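Local coordinates for interferon-activable protein 202 (Mus musculus, PDB 4LNQ), which binds double-stranded DNA non-specifically through its first HIN-200 domain, the part modelled here, and inhibits activation of the AIM2 inflammasome by cytosolic DNA, at residues 123-128 against 165-170; 50-55 against 79-84; 61-66 against 85-90. One frame throughout, in Å; residues are numbered along the deposited sequence.

Interaction 1. Residues 123-128 against 165-170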
ATOM      1  N   TYR A 123     -13.344  -6.633  22.230  1.00 21.41           N
ATOM      2  CA  TYR A 123     -12.499  -7.443  23.105  1.00 22.49           C
ATOM      3  C   TYR A 123     -12.893  -8.885  22.856  1.00 29.47           C
ATOM      4  O   TYR A 123     -14.068  -9.156  22.591  1.00 32.70           O
ATOM      5  CB  TYR A 123     -12.776  -7.154  24.595  1.00 21.13           C
ATOM      6  CG  TYR A 123     -12.452  -5.759  25.087  1.00 25.58           C
ATOM      7  CD1 TYR A 123     -13.132  -4.642  24.593  1.00 24.42           C
ATOM      8  CD2 TYR A 123     -11.501  -5.564  26.097  1.00 22.42           C
ATOM      9  CE1 TYR A 123     -12.840  -3.355  25.081  1.00 19.13           C
ATOM     10  CE2 TYR A 123     -11.215  -4.310  26.586  1.00 21.10           C
ATOM     11  CZ  TYR A 123     -11.884  -3.211  26.077  1.00 21.32           C
ATOM     12  OH  TYR A 123     -11.574  -1.975  26.555  1.00 23.29           O
ATOM     13  N   GLY A 124     -11.947  -9.814  22.985  1.00 23.20           N
ATOM     14  CA  GLY A 124     -12.300 -11.230  22.892  1.00 27.70           C
ATOM     15  C   GLY A 124     -11.136 -12.160  22.612  1.00 27.96           C
ATOM     16  O   GLY A 124      -9.996 -11.715  22.425  1.00 26.34           O
ATOM     17  N   VAL A 125     -11.430 -13.456  22.607  1.00 24.20           N
ATOM     18  CA  VAL A 125     -10.431 -14.489  22.346  1.00 28.27           C
ATOM     19  C   VAL A 125     -10.840 -15.284  21.105  1.00 34.12           C
ATOM     20  O   VAL A 125     -11.953 -15.810  21.034  1.00 26.51           O
ATOM     21  CB  VAL A 125     -10.263 -15.432  23.545  1.00 31.00           C
ATOM     22  CG1 VAL A 125      -9.340 -16.594  23.192  1.00 31.34           C
ATOM     23  CG2 VAL A 125      -9.711 -14.665  24.743  1.00 30.24           C
ATOM     24  N   PHE A 126      -9.942 -15.360  20.123  1.00 29.91           N
ATOM     25  CA  PHE A 126     -10.288 -15.947  18.822  1.00 31.61           C
ATOM     26  C   PHE A 126      -9.242 -16.941  18.309  1.00 31.77           C
ATOM     27  O   PHE A 126      -8.045 -16.763  18.536  1.00 35.96           O
ATOM     28  CB  PHE A 126     -10.450 -14.842  17.768  1.00 30.48           C
ATOM     29  CG  PHE A 126     -11.377 -13.721  18.180  1.00 29.05           C
ATOM     30  CD1 PHE A 126     -10.912 -12.660  18.944  1.00 23.62           C
ATOM     31  CD2 PHE A 126     -12.708 -13.733  17.792  1.00 30.79           C
ATOM     32  CE1 PHE A 126     -11.763 -11.632  19.331  1.00 26.33           C
ATOM     33  CE2 PHE A 126     -13.565 -12.705  18.159  1.00 27.46           C
ATOM     34  CZ  PHE A 126     -13.091 -11.651  18.937  1.00 24.16           C
ATOM     35  N   ALA A 127      -9.699 -17.975  17.604  1.00 28.35           N
ATOM     36  CA  ALA A 127      -8.795 -18.847  16.855  1.00 32.65           C
ATOM     37  C   ALA A 127      -8.089 -18.046  15.754  1.00 32.70           C
ATOM     38  O   ALA A 127      -8.675 -17.135  15.156  1.00 28.76           O
ATOM     39  CB  ALA A 127      -9.557 -20.034  16.242  1.00 34.48           C
ATOM     40  N   VAL A 128      -6.832 -18.389  15.489  1.00 35.66           N
ATOM     41  CA  VAL A 128      -6.056 -17.733  14.439  1.00 33.06           C
ATOM     42  C   VAL A 128      -5.883 -18.668  13.239  1.00 36.90           C
ATOM     43  O   VAL A 128      -5.432 -19.805  13.386  1.00 35.84           O
ATOM     44  CB  VAL A 128      -4.661 -17.310  14.943  1.00 38.01           C
ATOM     45  CG1 VAL A 128      -3.817 -16.719  13.799  1.00 35.74           C
ATOM     46  CG2 VAL A 128      -4.790 -16.325  16.087  1.00 32.44           C
ATOM     47  N   GLY A 165       0.089 -21.254  16.920  1.00 50.85           N
ATOM     48  CA  GLY A 165      -0.975 -22.130  17.375  1.00 53.75           C
ATOM     49  C   GLY A 165      -1.812 -21.567  18.511  1.00 54.71           C
ATOM     50  O   GLY A 165      -2.903 -22.063  18.773  1.00 61.37           O
ATOM     51  N   ASP A 166      -1.296 -20.548  19.196  1.00 55.67           N
ATOM     52  CA  ASP A 166      -2.039 -19.870  20.266  1.00 50.60           C
ATOM     53  C   ASP A 166      -3.383 -19.334  19.760  1.00 38.92           C
ATOM     54  O   ASP A 166      -3.522 -18.991  18.586  1.00 37.83           O
ATOM     55  CB  ASP A 166      -1.251 -18.665  20.810  1.00 49.50           C
ATOM     56  CG  ASP A 166      -0.176 -19.044  21.825  1.00 60.71           C
ATOM     57  OD1 ASP A 166      -0.088 -20.234  22.235  1.00 58.96           O
ATOM     58  OD2 ASP A 166       0.573 -18.110  22.221  1.00 55.10           O
ATOM     59  N   LYS A 167      -4.366 -19.244  20.650  1.00 45.52           N
ATOM     60  CA  LYS A 167      -5.525 -18.402  20.388  1.00 33.80           C
ATOM     61  C   LYS A 167      -5.081 -16.962  20.612  1.00 33.98           C
ATOM     62  O   LYS A 167      -4.070 -16.717  21.263  1.00 39.44           O
ATOM     63  CB  LYS A 167      -6.694 -18.748  21.311  1.00 40.06           C
ATOM     64  CG  LYS A 167      -7.525 -19.966  20.882  1.00 43.97           C
ATOM     65  CD  LYS A 167      -8.828 -19.979  21.668  1.00 60.87           C
ATOM     66  CE  LYS A 167      -9.885 -20.873  21.039  1.00 78.66           C
ATOM     67  NZ  LYS A 167     -11.248 -20.551  21.568  1.00 83.28           N
ATOM     68  N   LEU A 168      -5.829 -16.008  20.077  1.00 27.25           N
ATOM     69  CA  LEU A 168      -5.413 -14.608  20.143  1.00 26.77           C
ATOM     70  C   LEU A 168      -6.362 -13.837  21.066  1.00 33.73           C
ATOM     71  O   LEU A 168      -7.576 -13.888  20.880  1.00 34.79           O
ATOM     72  CB  LEU A 168      -5.413 -14.004  18.734  1.00 32.99           C
ATOM     73  CG  LEU A 168      -4.869 -12.580  18.599  1.00 36.61           C
ATOM     74  CD1 LEU A 168      -3.387 -12.554  18.958  1.00 36.40           C
ATOM     75  CD2 LEU A 168      -5.109 -12.022  17.187  1.00 38.93           C
ATOM     76  N   GLN A 169      -5.809 -13.169  22.080  1.00 31.57           N
ATOM     77  CA  GLN A 169      -6.598 -12.313  22.969  1.00 29.80           C
ATOM     78  C   GLN A 169      -6.493 -10.858  22.535  1.00 30.53           C
ATOM     79  O   GLN A 169      -5.399 -10.297  22.410  1.00 32.82           O
ATOM     80  CB  GLN A 169      -6.138 -12.419  24.425  1.00 35.23           C
ATOM     81  CG  GLN A 169      -5.818 -13.820  24.889  1.00 41.43           C
ATOM     82  CD  GLN A 169      -5.556 -13.892  26.386  1.00 55.75           C
ATOM     83  OE1 GLN A 169      -4.568 -14.484  26.831  1.00 58.29           O
ATOM     84  NE2 GLN A 169      -6.455 -13.296  27.175  1.00 52.10           N
ATOM     85  N   LEU A 170      -7.646 -10.249  22.322  1.00 22.53           N
ATOM     86  CA  LEU A 170      -7.711  -8.881  21.833  1.00 23.84           C
ATOM     87  C   LEU A 170      -8.350  -8.008  22.897  1.00 23.84           C
ATOM     88  O   LEU A 170      -9.392  -8.362  23.449  1.00 22.22           O
ATOM     89  CB  LEU A 170      -8.604  -8.842  20.596  1.00 29.20           C
ATOM     90  CG  LEU A 170      -7.993  -8.890  19.211  1.00 38.58           C
ATOM     91  CD1 LEU A 170      -6.761  -9.735  19.231  1.00 41.79           C
ATOM     92  CD2 LEU A 170      -9.013  -9.397  18.208  1.00 30.83           C
TER
HETATM   93  O   HOH W   1     -13.159 -18.021  22.629  1.00 47.61           O
HETATM   94  O   HOH W   2      -5.509 -20.415  17.345  1.00 40.30           O

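Interaction 2. Residues 50-55 against 79-84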
ATOM      1  N   VAL A  50      -6.995   1.187  32.949  1.00 17.94           N
ATOM      2  CA  VAL A  50      -6.348   1.715  34.161  1.00 19.13           C
ATOM      3  C   VAL A  50      -4.995   2.327  33.824  1.00 23.29           C
ATOM      4  O   VAL A  50      -4.133   1.645  33.280  1.00 24.32           O
ATOM      5  CB  VAL A  50      -6.156   0.607  35.223  1.00 21.07           C
ATOM      6  CG1 VAL A  50      -5.578   1.208  36.510  1.00 23.09           C
ATOM      7  CG2 VAL A  50      -7.476  -0.065  35.512  1.00 22.26           C
ATOM      8  N   PHE A  51      -4.822   3.614  34.126  1.00 24.43           N
ATOM      9  CA  PHE A  51      -3.598   4.344  33.787  1.00 27.40           C
ATOM     10  C   PHE A  51      -2.736   4.691  35.002  1.00 27.58           C
ATOM     11  O   PHE A  51      -1.683   5.309  34.859  1.00 34.28           O
ATOM     12  CB  PHE A  51      -3.934   5.628  33.018  1.00 26.38           C
ATOM     13  CG  PHE A  51      -4.586   5.365  31.698  1.00 23.71           C
ATOM     14  CD1 PHE A  51      -3.812   5.130  30.577  1.00 26.23           C
ATOM     15  CD2 PHE A  51      -5.969   5.295  31.590  1.00 21.98           C
ATOM     16  CE1 PHE A  51      -4.405   4.860  29.339  1.00 30.34           C
ATOM     17  CE2 PHE A  51      -6.572   5.013  30.364  1.00 26.27           C
ATOM     18  CZ  PHE A  51      -5.771   4.803  29.232  1.00 27.57           C
ATOM     19  N   ASN A  52      -3.193   4.310  36.187  1.00 29.51           N
ATOM     20  CA  ASN A  52      -2.436   4.545  37.422  1.00 35.65           C
ATOM     21  C   ASN A  52      -1.827   3.222  37.910  1.00 36.47           C
ATOM     22  O   ASN A  52      -2.527   2.387  38.497  1.00 33.31           O
ATOM     23  CB  ASN A  52      -3.368   5.159  38.490  1.00 30.31           C
ATOM     24  CG  ASN A  52      -2.640   5.564  39.773  1.00 40.69           C
ATOM     25  OD1 ASN A  52      -3.263   6.065  40.725  1.00 43.65           O
ATOM     26  ND2 ASN A  52      -1.326   5.371  39.802  1.00 29.36           N
ATOM     27  N   MET A  53      -0.527   3.030  37.681  1.00 32.77           N
ATOM     28  CA  MET A  53       0.127   1.781  38.100  1.00 40.69           C
ATOM     29  C   MET A  53       0.263   1.608  39.625  1.00 40.13           C
ATOM     30  O   MET A  53       0.671   0.547  40.102  1.00 41.58           O
ATOM     31  CB  MET A  53       1.470   1.572  37.382  1.00 43.03           C
ATOM     32  CG  MET A  53       1.366   1.439  35.845  1.00 39.82           C
ATOM     33  SD  MET A  53       0.231   0.136  35.266  1.00 34.40           S
ATOM     34  CE  MET A  53      -1.319   1.020  35.113  1.00 26.09           C
ATOM     35  N   ASP A  54      -0.111   2.632  40.388  1.00 31.58           N
ATOM     36  CA  ASP A  54      -0.252   2.474  41.841  1.00 34.48           C
ATOM     37  C   ASP A  54      -1.352   1.465  42.176  1.00 33.99           C
ATOM     38  O   ASP A  54      -1.461   0.997  43.307  1.00 33.03           O
ATOM     39  CB  ASP A  54      -0.639   3.800  42.494  1.00 44.84           C
ATOM     40  CG  ASP A  54       0.491   4.811  42.487  1.00 64.63           C
ATOM     41  OD1 ASP A  54       1.617   4.441  42.090  1.00 74.62           O
ATOM     42  OD2 ASP A  54       0.254   5.972  42.892  1.00 66.70           O
ATOM     43  N   LEU A  55      -2.199   1.184  41.201  1.00 29.34           N
ATOM     44  CA  LEU A  55      -3.406   0.409  41.449  1.00 32.97           C
ATOM     45  C   LEU A  55      -3.295  -1.072  41.065  1.00 32.76           C
ATOM     46  O   LEU A  55      -4.285  -1.807  41.133  1.00 35.33           O
ATOM     47  CB  LEU A  55      -4.565   1.048  40.700  1.00 29.01           C
ATOM     48  CG  LEU A  55      -4.866   2.506  41.059  1.00 35.60           C
ATOM     49  CD1 LEU A  55      -5.937   3.035  40.100  1.00 33.17           C
ATOM     50  CD2 LEU A  55      -5.324   2.636  42.522  1.00 31.81           C
ATOM     51  N   ILE A  79      -9.750   4.845  34.494  1.00 25.23           N
ATOM     52  CA  ILE A  79      -9.274   5.196  35.818  1.00 25.55           C
ATOM     53  C   ILE A  79      -7.895   5.782  35.671  1.00 27.36           C
ATOM     54  O   ILE A  79      -6.942   5.095  35.301  1.00 26.15           O
ATOM     55  CB  ILE A  79      -9.225   3.989  36.764  1.00 27.51           C
ATOM     56  CG1 ILE A  79     -10.648   3.465  36.988  1.00 36.29           C
ATOM     57  CG2 ILE A  79      -8.557   4.376  38.095  1.00 31.76           C
ATOM     58  CD1 ILE A  79     -10.743   2.256  37.900  1.00 40.29           C
ATOM     59  N   ASN A  80      -7.786   7.072  35.949  1.00 26.65           N
ATOM     60  CA  ASN A  80      -6.501   7.713  35.810  1.00 27.00           C
ATOM     61  C   ASN A  80      -6.069   8.372  37.109  1.00 32.33           C
ATOM     62  O   ASN A  80      -6.660   8.119  38.157  1.00 27.68           O
ATOM     63  CB  ASN A  80      -6.468   8.658  34.607  1.00 32.30           C
ATOM     64  CG  ASN A  80      -7.412   9.847  34.747  1.00 43.38           C
ATOM     65  OD1 ASN A  80      -7.582  10.409  35.834  1.00 40.43           O
ATOM     66  ND2 ASN A  80      -8.026  10.243  33.630  1.00 42.81           N
ATOM     67  N   GLU A  81      -5.032   9.200  37.025  1.00 31.13           N
ATOM     68  CA  GLU A  81      -4.399   9.804  38.192  1.00 41.82           C
ATOM     69  C   GLU A  81      -5.360  10.529  39.145  1.00 39.70           C
ATOM     70  O   GLU A  81      -5.121  10.605  40.347  1.00 39.35           O
ATOM     71  CB  GLU A  81      -3.309  10.768  37.721  1.00 49.52           C
ATOM     72  CG  GLU A  81      -2.302  11.140  38.787  1.00 78.29           C
ATOM     73  CD  GLU A  81      -1.352   9.998  39.126  1.00 99.42           C
ATOM     74  OE1 GLU A  81      -1.440   8.921  38.489  1.00101.37           O
ATOM     75  OE2 GLU A  81      -0.511  10.183  40.034  1.00110.42           O
ATOM     76  N   THR A  82      -6.450  11.058  38.609  1.00 34.14           N
ATOM     77  CA  THR A  82      -7.377  11.825  39.431  1.00 41.04           C
ATOM     78  C   THR A  82      -8.412  10.964  40.161  1.00 36.52           C
ATOM     79  O   THR A  82      -9.058  11.428  41.104  1.00 37.23           O
ATOM     80  CB  THR A  82      -8.089  12.919  38.607  1.00 47.77           C
ATOM     81  OG1 THR A  82      -8.987  12.314  37.667  1.00 45.50           O
ATOM     82  CG2 THR A  82      -7.065  13.767  37.866  1.00 54.56           C
ATOM     83  N   ALA A  83      -8.579   9.715  39.742  1.00 28.67           N
ATOM     84  CA  ALA A  83      -9.527   8.838  40.436  1.00 29.90           C
ATOM     85  C   ALA A  83      -9.116   8.513  41.875  1.00 35.48           C
ATOM     86  O   ALA A  83      -7.936   8.581  42.229  1.00 33.61           O
ATOM     87  CB  ALA A  83      -9.739   7.548  39.656  1.00 33.58           C
ATOM     88  N   THR A  84     -10.113   8.180  42.696  1.00 32.35           N
ATOM     89  CA  THR A  84      -9.895   7.614  44.026  1.00 35.14           C
ATOM     90  C   THR A  84     -10.364   6.159  44.008  1.00 36.29           C
ATOM     91  O   THR A  84     -11.480   5.852  43.566  1.00 31.04           O
ATOM     92  CB  THR A  84     -10.667   8.387  45.122  1.00 36.56           C
ATOM     93  OG1 THR A  84     -10.114   9.698  45.249  1.00 37.78           O
ATOM     94  CG2 THR A  84     -10.566   7.667  46.472  1.00 41.34           C
TER

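Interaction 3. Residues 61-66 against 85-90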
ATOM      1  N   GLU A  61      -7.867 -10.296  41.262  1.00 38.08           N
ATOM      2  CA  GLU A  61      -9.097 -11.032  40.988  1.00 40.38           C
ATOM      3  C   GLU A  61      -9.928 -11.272  42.256  1.00 45.23           C
ATOM      4  O   GLU A  61      -9.386 -11.631  43.302  1.00 46.52           O
ATOM      5  CB  GLU A  61      -8.754 -12.361  40.317  1.00 51.57           C
ATOM      6  CG  GLU A  61      -9.939 -13.119  39.765  1.00 64.88           C
ATOM      7  CD  GLU A  61      -9.513 -14.364  39.005  1.00 81.46           C
ATOM      8  OE1 GLU A  61      -8.288 -14.596  38.884  1.00 81.09           O
ATOM      9  OE2 GLU A  61     -10.399 -15.109  38.531  1.00 88.36           O
ATOM     10  N   ASN A  62     -11.236 -11.041  42.139  1.00 40.61           N
ATOM     11  CA  ASN A  62     -12.220 -11.219  43.209  1.00 41.27           C
ATOM     12  C   ASN A  62     -12.193 -10.165  44.323  1.00 43.20           C
ATOM     13  O   ASN A  62     -12.988 -10.236  45.260  1.00 41.13           O
ATOM     14  CB  ASN A  62     -12.175 -12.635  43.810  1.00 50.69           C
ATOM     15  CG  ASN A  62     -12.380 -13.713  42.769  1.00 57.30           C
ATOM     16  OD1 ASN A  62     -11.492 -14.529  42.523  1.00 65.95           O
ATOM     17  ND2 ASN A  62     -13.549 -13.721  42.146  1.00 56.78           N
ATOM     18  N   LYS A  63     -11.283  -9.200  44.226  1.00 41.35           N
ATOM     19  CA  LYS A  63     -11.243  -8.104  45.185  1.00 50.02           C
ATOM     20  C   LYS A  63     -12.398  -7.124  44.950  1.00 38.80           C
ATOM     21  O   LYS A  63     -12.774  -6.857  43.821  1.00 31.09           O
ATOM     22  CB  LYS A  63      -9.916  -7.351  45.076  1.00 55.69           C
ATOM     23  CG  LYS A  63      -8.950  -7.581  46.228  1.00 65.47           C
ATOM     24  CD  LYS A  63      -7.768  -6.622  46.119  1.00 71.21           C
ATOM     25  CE  LYS A  63      -6.860  -6.692  47.344  1.00 78.35           C
ATOM     26  NZ  LYS A  63      -5.645  -5.838  47.185  1.00 77.47           N
ATOM     27  N   PHE A  64     -12.944  -6.576  46.022  1.00 32.63           N
ATOM     28  CA  PHE A  64     -13.944  -5.524  45.890  1.00 33.19           C
ATOM     29  C   PHE A  64     -13.306  -4.167  46.157  1.00 34.42           C
ATOM     30  O   PHE A  64     -12.671  -3.963  47.194  1.00 31.25           O
ATOM     31  CB  PHE A  64     -15.099  -5.749  46.870  1.00 28.93           C
ATOM     32  CG  PHE A  64     -15.950  -6.948  46.547  1.00 30.41           C
ATOM     33  CD1 PHE A  64     -15.539  -8.231  46.906  1.00 37.27           C
ATOM     34  CD2 PHE A  64     -17.169  -6.796  45.910  1.00 31.70           C
ATOM     35  CE1 PHE A  64     -16.333  -9.342  46.622  1.00 45.78           C
ATOM     36  CE2 PHE A  64     -17.975  -7.907  45.626  1.00 39.14           C
ATOM     37  CZ  PHE A  64     -17.553  -9.180  45.982  1.00 42.21           C
ATOM     38  N   ILE A  65     -13.492  -3.236  45.233  1.00 27.75           N
ATOM     39  CA  ILE A  65     -12.899  -1.914  45.370  1.00 25.45           C
ATOM     40  C   ILE A  65     -13.955  -0.850  45.115  1.00 32.21           C
ATOM     41  O   ILE A  65     -14.956  -1.094  44.443  1.00 28.72           O
ATOM     42  CB  ILE A  65     -11.729  -1.701  44.366  1.00 29.46           C
ATOM     43  CG1 ILE A  65     -12.185  -2.026  42.954  1.00 23.67           C
ATOM     44  CG2 ILE A  65     -10.536  -2.571  44.722  1.00 32.70           C
ATOM     45  CD1 ILE A  65     -11.070  -1.828  41.895  1.00 31.15           C
ATOM     46  N   THR A  66     -13.731   0.337  45.652  1.00 29.91           N
ATOM     47  CA  THR A  66     -14.660   1.441  45.443  1.00 31.90           C
ATOM     48  C   THR A  66     -13.957   2.508  44.638  1.00 35.66           C
ATOM     49  O   THR A  66     -12.911   3.010  45.051  1.00 35.65           O
ATOM     50  CB  THR A  66     -15.122   2.010  46.784  1.00 35.82           C
ATOM     51  OG1 THR A  66     -15.784   0.973  47.508  1.00 32.78           O
ATOM     52  CG2 THR A  66     -16.083   3.193  46.598  1.00 36.21           C
ATOM     53  N   VAL A  85      -9.490   5.260  44.452  1.00 28.78           N
ATOM     54  CA  VAL A  85      -9.804   3.837  44.475  1.00 27.88           C
ATOM     55  C   VAL A  85      -9.417   3.286  45.836  1.00 37.51           C
ATOM     56  O   VAL A  85      -8.261   3.398  46.250  1.00 38.34           O
ATOM     57  CB  VAL A  85      -9.037   3.083  43.384  1.00 35.06           C
ATOM     58  CG1 VAL A  85      -9.400   1.608  43.393  1.00 28.80           C
ATOM     59  CG2 VAL A  85      -9.311   3.705  41.999  1.00 33.52           C
ATOM     60  N   SER A  86     -10.380   2.703  46.547  1.00 36.59           N
ATOM     61  CA  SER A  86     -10.093   2.127  47.862  1.00 38.57           C
ATOM     62  C   SER A  86     -10.710   0.745  47.966  1.00 35.80           C
ATOM     63  O   SER A  86     -11.636   0.423  47.218  1.00 32.95           O
ATOM     64  CB  SER A  86     -10.644   3.020  48.974  1.00 45.28           C
ATOM     65  OG  SER A  86     -12.046   3.164  48.840  1.00 47.15           O
ATOM     66  N   GLU A  87     -10.194  -0.070  48.887  1.00 37.74           N
ATOM     67  CA  GLU A  87     -10.769  -1.381  49.138  1.00 44.69           C
ATOM     68  C   GLU A  87     -12.152  -1.184  49.727  1.00 47.23           C
ATOM     69  O   GLU A  87     -12.348  -0.301  50.567  1.00 40.95           O
ATOM     70  CB  GLU A  87      -9.901  -2.171  50.113  1.00 52.87           C
ATOM     71  CG  GLU A  87      -8.515  -2.484  49.587  1.00 61.20           C
ATOM     72  CD  GLU A  87      -7.624  -3.103  50.649  1.00 80.24           C
ATOM     73  OE1 GLU A  87      -8.118  -3.359  51.768  1.00 82.52           O
ATOM     74  OE2 GLU A  87      -6.428  -3.329  50.364  1.00 88.39           O
ATOM     75  N   ALA A  88     -13.105  -1.996  49.279  1.00 44.55           N
ATOM     76  CA  ALA A  88     -14.478  -1.879  49.747  1.00 46.61           C
ATOM     77  C   ALA A  88     -14.620  -2.449  51.156  1.00 55.53           C
ATOM     78  O   ALA A  88     -13.921  -3.393  51.528  1.00 50.44           O
ATOM     79  CB  ALA A  88     -15.422  -2.584  48.798  1.00 45.84           C
ATOM     80  N   ALA A  89     -15.519  -1.862  51.938  1.00 58.60           N
ATOM     81  CA  ALA A  89     -15.859  -2.425  53.234  1.00 65.34           C
ATOM     82  C   ALA A  89     -16.604  -3.741  53.006  1.00 62.81           C
ATOM     83  O   ALA A  89     -17.216  -3.934  51.951  1.00 49.13           O
ATOM     84  CB  ALA A  89     -16.716  -1.444  54.026  1.00 69.50           C
ATOM     85  N   PRO A  90     -16.553  -4.656  53.989  1.00 65.92           N
ATOM     86  CA  PRO A  90     -17.262  -5.937  53.880  1.00 68.50           C
ATOM     87  C   PRO A  90     -18.765  -5.765  53.666  1.00 67.07           C
ATOM     88  O   PRO A  90     -19.415  -6.661  53.123  1.00 64.36           O
ATOM     89  CB  PRO A  90     -16.999  -6.598  55.237  1.00 68.72           C
ATOM     90  CG  PRO A  90     -15.716  -6.010  55.693  1.00 71.28           C
ATOM     91  CD  PRO A  90     -15.737  -4.584  55.213  1.00 70.47           C
TER
HETATM   92  O   HOH W   3      -4.862  -3.430  48.118  1.00 64.74           O

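Interaction 1. Residues 123-128 against 165-170
Phe-126 and Leu-170 meet on the packed side of this antiparallel strand pair, Leu-170 CD2 lying 3.7 Å from ring atom CE1 of Phe-126, with the two side chains crossing at about a right angle. Leu-168 points to the same face, and Val-128 CG2 leans on Leu-168 CB at 3.6 Å. Phe-140 and Ile-142 of strand 138-143 and Ile-192 of strand 191-194 complete this apolar surface, which belongs to the second OB barrel of the domain. The Phe-126 ring runs back under Gly-124, whose bare CA leaves room for it; phi of 161° there is itself a glycine conformation.

The other face is looser and wetter. Val-125 carries CG1 anti to the backbone N (chi1 173°), which brings it across the Lys-167 chain, 3.7 Å from Lys-167 CD, while its CG2 runs alongside Gln-169. Lys-167 stays extended, and its NZ makes a weak bond to a water that donates to Val-125 O at 3.0 Å.

Between the faces, Gly-124 with Leu-170 and Phe-126 with Leu-168 each exchange two backbone bonds, the Leu-168 N to Phe-126 O bond measuring 2.8 Å. Beyond them a water takes over, accepting from Val-128 N and donating to Asp-166 O at 2.7 Å. Direct backbone hydrogen bonds therefore fix the register at the two pairs, and a single water joins the chains where Val-128 and Asp-166 have moved apart.

Interaction 2. Residues 50-55 against 79-84
OD1 of Asn-80, a residue whose CB lies 4.3 Å from Phe-51 CB, is gripped by two donors of Thr-82: the backbone N at 3.1 Å from Asn-80 OD1 and the hydroxyl OG1 at 3.0 Å from it, both in the plane of the side-chain carbonyl. The first bond makes an Asx turn. It sits inside a type I turn from Asn-80 to Ala-83, while Asn-80 ND2 is held by Glu-78, so both ends of the amide are fixed.

Across the contact one bond does the joining: Phe-51 N to Ile-79 O, 2.8 Å and almost straight at 174°. With the backbone bond between Ile-79 and Lys-49 it forms the parallel Val-50/Ile-79 bridge, where strands 45-50 and 76-79 run side by side. In an OB fold this parallel pairing of the third and fifth strands closes the barrel, here the first of the two in the domain.

Phe-51 keeps the same Ile-79 O at its ring edge, with chi1 of -64° setting CG beside its own N; His-189 and Tyr-27 meet the ring edge-to-face. On the apolar side Leu-55 CD1 comes to 3.6 Å from Ile-79 CG2. Asn-52 N is buried here and finds no partner anywhere in the model.

Interaction 3. Residues 61-66 against 85-90
Phe-64 touches Ala-88 with its CB, 3.7 Å from Ala-88 CB, while its ring turns away from segment 85-90 and meets Phe-94 edge-to-face, with Met-17 and Met-93 also touching the side chain. With CG anti to the carbonyl carbon (chi1 -69°), the ring swings beside its own N and clears Ala-88. The other flat group, the Glu-87 carboxylate, offers OE2 toward Lys-63 NZ, but at 4.1 Å the two stop short of a salt bridge. A water fills the step, accepting from Lys-63 NZ and donating to Glu-87 OE2 at 2.7 Å each. Lys-63 NZ has a second partner in Glu-57 O.

The backbone hydrogen bonds hold the strands together. Thr-66 N reaches Ser-86 O at 2.6 Å, Ser-86 N bonds back to Thr-66 O, and Ala-88 N bonds Phe-64 O as the chain leaves the strand.

Ile-65 and Glu-87 are a non-hydrogen-bonded pair whose side chains diverge. Ile-65 places CG1 in the crowded position between N and the carbonyl carbon, and CD1 then extends to within 4.1 Å of Val-85 CG1; the side chain also touches Val-16, Val-18 and Phe-59. Thr-66 OG1 lies 3.8 Å from Ala-88 CB and is hydrogen-bonded to Thr-15 OG1.

The segment strands meet at 140°, well splayed for antiparallel partners. Strand 64-73 also pairs with strand 14-21, the fourth-to-first strand pairing of an OB barrel; strand 84-87 takes up the antiparallel pairing with strand 64-73 again after the turn at 80-83, continuing the run of the fifth strand, 76-79, in the first OB barrel of this HIN-200 domain.

Interactions 2 and 3 belong to the first OB barrel and interaction 1 to the second, on the opposite side of the chain's centre. The centres of 2 and 3 are 15 Å apart and their segments alternate along the chain; they touch where Leu-55 CD2 comes to 3.8 Å from Val-85 CB and where Ile-79 packs on Val-85. Both close before interaction 1 opens; its centre is 28 Å from that of interaction 2 and 30 Å from that of interaction 3. The sheets of the two barrels are separate, yet Tyr-123 touches Arg-47 and Lys-49 of strand 45-50, so the strand ending at interaction 2 also meets the second barrel. Together the barrels form one DNA-binding domain.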